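Local coordinates for protein oxaloacetate acetyl hydrolase (Cryphonectria parasitica, PDB 3M0K) that belongs to the phosphoenolpyruvate phosphomutase family of TIM-barrel enzymes and assembles from four chains, at residues Pro217-Ser222 against Phe241-Phe246. Sequence-based numbering, arbitrary orientation.
Sequences PLLLNS and FRIMIF. With OXL (oxalate ion), chain B.
Leu220 is gripped through both its amide and its carbonyl: its N donates to Ile243 O at 2.8 Å, and its O accepts from Ile245 N at 2.9 Å. The ladder of parallel strands 219-222 and 243-246, neighbours in the TIM barrel joined through helix 233-239 in a beta-alpha-beta unit, continues with Ser222 N to Ile245 O. At its start Leu218 O takes two amides, Arg242 N at 3.0 Å and the longer Ile243 N at 3.3 Å. On the face of Leu220 and Met244, against which Ala236 of helix 233-239 packs, Leu220 lies beside the extended Met244, its CG turned opposite the backbone N (chi1 175°), and Leu220 CD2 meets Met244 CE. Leu220 CB sits over the centre of the Phe241 ring, 3.7 Å from its centroid, a CH-pi contact. Phe241 also leans on Val210 of helix 203-213. The other face carries Leu219, Asn221, Ile243 and Ile245. Leu219 splits its methyls: Leu219 CD1 packs on Ile243 CG2, while Leu219 CD2 reaches Ile245 CD1, the side chains of Leu219 and Ile245 crossing at about a right angle. The Asn221 amide is held between Glu198, which accepts from ND2, and Ser247, bonded to OD1; Ser247 also hydrogen-bonds the oxalate. This fixes the amide at the ligand end of the strands, where Asn221 ND2 approaches oxalate O4 to 3.4 Å and Asn221 OD1 lies 3.4 Å from Ile245 CG1.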
ATOM      1  N   PRO A 217     -28.475  18.399  12.473  1.00 18.12           N
ATOM      2  CA  PRO A 217     -28.845  17.272  11.597  1.00 15.27           C
ATOM      3  C   PRO A 217     -28.403  15.926  12.150  1.00 14.94           C
ATOM      4  O   PRO A 217     -27.334  15.821  12.758  1.00 16.45           O
ATOM      5  CB  PRO A 217     -28.089  17.550  10.293  1.00 17.67           C
ATOM      6  CG  PRO A 217     -27.354  18.857  10.483  1.00 19.82           C
ATOM      7  CD  PRO A 217     -27.363  19.200  11.943  1.00 19.00           C
ATOM      8  N   LEU A 218     -29.235  14.909  11.951  1.00 15.57           N
ATOM      9  CA  LEU A 218     -28.849  13.540  12.268  1.00 13.18           C
ATOM     10  C   LEU A 218     -28.729  12.694  11.007  1.00 11.39           C
ATOM     11  O   LEU A 218     -29.314  12.992   9.958  1.00 15.37           O
ATOM     12  CB  LEU A 218     -29.862  12.878  13.214  1.00 13.86           C
ATOM     13  CG  LEU A 218     -30.084  13.474  14.607  1.00 21.96           C
ATOM     14  CD1 LEU A 218     -30.690  12.427  15.510  1.00 19.27           C
ATOM     15  CD2 LEU A 218     -28.776  13.978  15.200  1.00 21.75           C
ATOM     16  N   LEU A 219     -27.981  11.613  11.143  1.00 16.13           N
ATOM     17  CA  LEU A 219     -27.805  10.639  10.085  1.00 14.20           C
ATOM     18  C   LEU A 219     -28.311   9.299  10.614  1.00 11.71           C
ATOM     19  O   LEU A 219     -27.998   8.907  11.740  1.00 14.13           O
ATOM     20  CB  LEU A 219     -26.316  10.568   9.731  1.00 11.52           C
ATOM     21  CG  LEU A 219     -25.822   9.531   8.724  1.00  9.18           C
ATOM     22  CD1 LEU A 219     -24.462   9.978   8.221  1.00 10.42           C
ATOM     23  CD2 LEU A 219     -25.727   8.131   9.314  1.00 10.35           C
ATOM     24  N   LEU A 220     -29.124   8.623   9.807  1.00 14.23           N
ATOM     25  CA  LEU A 220     -29.705   7.344  10.171  1.00 13.34           C
ATOM     26  C   LEU A 220     -28.880   6.256   9.493  1.00 13.84           C
ATOM     27  O   LEU A 220     -28.688   6.300   8.284  1.00 12.28           O
ATOM     28  CB  LEU A 220     -31.160   7.288   9.689  1.00 16.04           C
ATOM     29  CG  LEU A 220     -31.896   5.958   9.875  1.00 16.85           C
ATOM     30  CD1 LEU A 220     -31.931   5.565  11.346  1.00 16.47           C
ATOM     31  CD2 LEU A 220     -33.299   6.064   9.298  1.00 15.94           C
ATOM     32  N   ASN A 221     -28.355   5.316  10.272  1.00 11.77           N
ATOM     33  CA  ASN A 221     -27.620   4.193   9.690  1.00 12.64           C
ATOM     34  C   ASN A 221     -28.501   2.960   9.563  1.00 19.62           C
ATOM     35  O   ASN A 221     -28.766   2.275  10.553  1.00 21.13           O
ATOM     36  CB  ASN A 221     -26.386   3.848  10.517  1.00 14.94           C
ATOM     37  CG  ASN A 221     -25.696   2.583  10.021  1.00 25.62           C
ATOM     38  OD1 ASN A 221     -25.702   2.300   8.826  1.00 18.15           O
ATOM     39  ND2 ASN A 221     -25.142   1.800  10.940  1.00 30.62           N
ATOM     40  N   SER A 222     -28.950   2.683   8.345  1.00 17.56           N
ATOM     41  CA  SER A 222     -29.763   1.509   8.069  1.00 18.03           C
ATOM     42  C   SER A 222     -28.857   0.306   7.812  1.00 20.97           C
ATOM     43  O   SER A 222     -28.050   0.329   6.892  1.00 24.60           O
ATOM     44  CB  SER A 222     -30.642   1.780   6.845  1.00 23.21           C
ATOM     45  OG  SER A 222     -31.396   0.634   6.476  1.00 33.02           O
ATOM     46  N   PHE A 241     -34.654  13.101   9.606  1.00 15.92           N
ATOM     47  CA  PHE A 241     -33.243  12.800   9.346  1.00 19.57           C
ATOM     48  C   PHE A 241     -32.743  13.555   8.118  1.00 19.67           C
ATOM     49  O   PHE A 241     -33.500  13.815   7.184  1.00 14.52           O
ATOM     50  CB  PHE A 241     -33.020  11.286   9.177  1.00 14.66           C
ATOM     51  CG  PHE A 241     -33.051  10.508  10.476  1.00 15.36           C
ATOM     52  CD1 PHE A 241     -31.956  10.500  11.329  1.00 15.63           C
ATOM     53  CD2 PHE A 241     -34.172   9.773  10.835  1.00 17.60           C
ATOM     54  CE1 PHE A 241     -31.977   9.782  12.518  1.00 16.35           C
ATOM     55  CE2 PHE A 241     -34.198   9.047  12.026  1.00 21.44           C
ATOM     56  CZ  PHE A 241     -33.100   9.056  12.869  1.00 16.94           C
ATOM     57  N   ARG A 242     -31.464  13.925   8.113  1.00 15.87           N
ATOM     58  CA  ARG A 242     -30.914  14.658   6.978  1.00 13.68           C
ATOM     59  C   ARG A 242     -30.000  13.791   6.112  1.00 15.54           C
ATOM     60  O   ARG A 242     -29.789  14.091   4.940  1.00 13.92           O
ATOM     61  CB  ARG A 242     -30.162  15.920   7.420  1.00 13.75           C
ATOM     62  CG  ARG A 242     -31.056  17.027   7.980  1.00 14.58           C
ATOM     63  CD  ARG A 242     -32.134  17.403   6.973  1.00 21.96           C
ATOM     64  NE  ARG A 242     -31.609  17.479   5.614  1.00 19.79           N
ATOM     65  CZ  ARG A 242     -30.750  18.401   5.195  1.00 22.38           C
ATOM     66  NH1 ARG A 242     -30.309  19.331   6.028  1.00 19.60           N
ATOM     67  NH2 ARG A 242     -30.318  18.389   3.944  1.00 24.39           N
ATOM     68  N   ILE A 243     -29.429  12.746   6.703  1.00 12.63           N
ATOM     69  CA  ILE A 243     -28.650  11.792   5.921  1.00 15.10           C
ATOM     70  C   ILE A 243     -29.101  10.390   6.291  1.00 12.62           C
ATOM     71  O   ILE A 243     -29.437  10.122   7.441  1.00 13.83           O
ATOM     72  CB  ILE A 243     -27.135  11.934   6.191  1.00 14.59           C
ATOM     73  CG1 ILE A 243     -26.703  13.401   6.029  1.00 17.39           C
ATOM     74  CG2 ILE A 243     -26.343  11.003   5.269  1.00 12.51           C
ATOM     75  CD1 ILE A 243     -25.245  13.680   6.397  1.00 10.68           C
ATOM     76  N   MET A 244     -29.113   9.487   5.320  1.00 10.51           N
ATOM     77  CA  MET A 244     -29.402   8.100   5.625  1.00  9.67           C
ATOM     78  C   MET A 244     -28.416   7.243   4.867  1.00 12.15           C
ATOM     79  O   MET A 244     -28.339   7.324   3.647  1.00 12.90           O
ATOM     80  CB  MET A 244     -30.822   7.747   5.193  1.00 12.81           C
ATOM     81  CG  MET A 244     -31.280   6.369   5.631  1.00 14.25           C
ATOM     82  SD  MET A 244     -33.027   6.165   5.240  1.00 16.83           S
ATOM     83  CE  MET A 244     -33.343   4.540   5.897  1.00 18.46           C
ATOM     84  N   ILE A 245     -27.655   6.437   5.587  1.00 11.23           N
ATOM     85  CA  ILE A 245     -26.708   5.556   4.920  1.00  8.87           C
ATOM     86  C   ILE A 245     -27.185   4.112   4.975  1.00 19.23           C
ATOM     87  O   ILE A 245     -27.894   3.700   5.896  1.00 14.30           O
ATOM     88  CB  ILE A 245     -25.300   5.687   5.500  1.00  8.57           C
ATOM     89  CG1 ILE A 245     -25.230   5.048   6.883  1.00 14.88           C
ATOM     90  CG2 ILE A 245     -24.890   7.160   5.543  1.00 10.46           C
ATOM     91  CD1 ILE A 245     -23.886   5.224   7.555  1.00 17.65           C
ATOM     92  N   PHE A 246     -26.791   3.343   3.973  1.00 16.95           N
ATOM     93  CA  PHE A 246     -27.242   1.968   3.865  1.00 15.43           C
ATOM     94  C   PHE A 246     -26.021   1.070   3.891  1.00 17.25           C
ATOM     95  O   PHE A 246     -25.490   0.689   2.857  1.00 15.55           O
ATOM     96  CB  PHE A 246     -28.080   1.793   2.600  1.00 15.36           C
ATOM     97  CG  PHE A 246     -29.388   2.536   2.650  1.00 15.52           C
ATOM     98  CD1 PHE A 246     -30.553   1.877   2.986  1.00 15.57           C
ATOM     99  CD2 PHE A 246     -29.438   3.898   2.397  1.00 17.18           C
ATOM    100  CE1 PHE A 246     -31.753   2.555   3.053  1.00 19.49           C
ATOM    101  CE2 PHE A 246     -30.643   4.585   2.461  1.00 19.84           C
ATOM    102  CZ  PHE A 246     -31.798   3.909   2.788  1.00 20.10           C
TER
HETATM  103  C1  OXL B 501     -20.139   0.114   8.606  0.67 14.81           C
HETATM  104  C2  OXL B 501     -20.818   1.067   9.584  0.67 19.03           C
HETATM  105  O1  OXL B 501     -19.021  -0.227   8.788  0.67 11.42           O
HETATM  106  O2  OXL B 501     -20.226   1.454  10.528  0.67 17.69           O
HETATM  107  O3  OXL B 501     -20.850  -0.361   7.506  0.67 14.83           O
HETATM  108  O4  OXL B 501     -22.137   1.476   9.363  0.67 21.56           O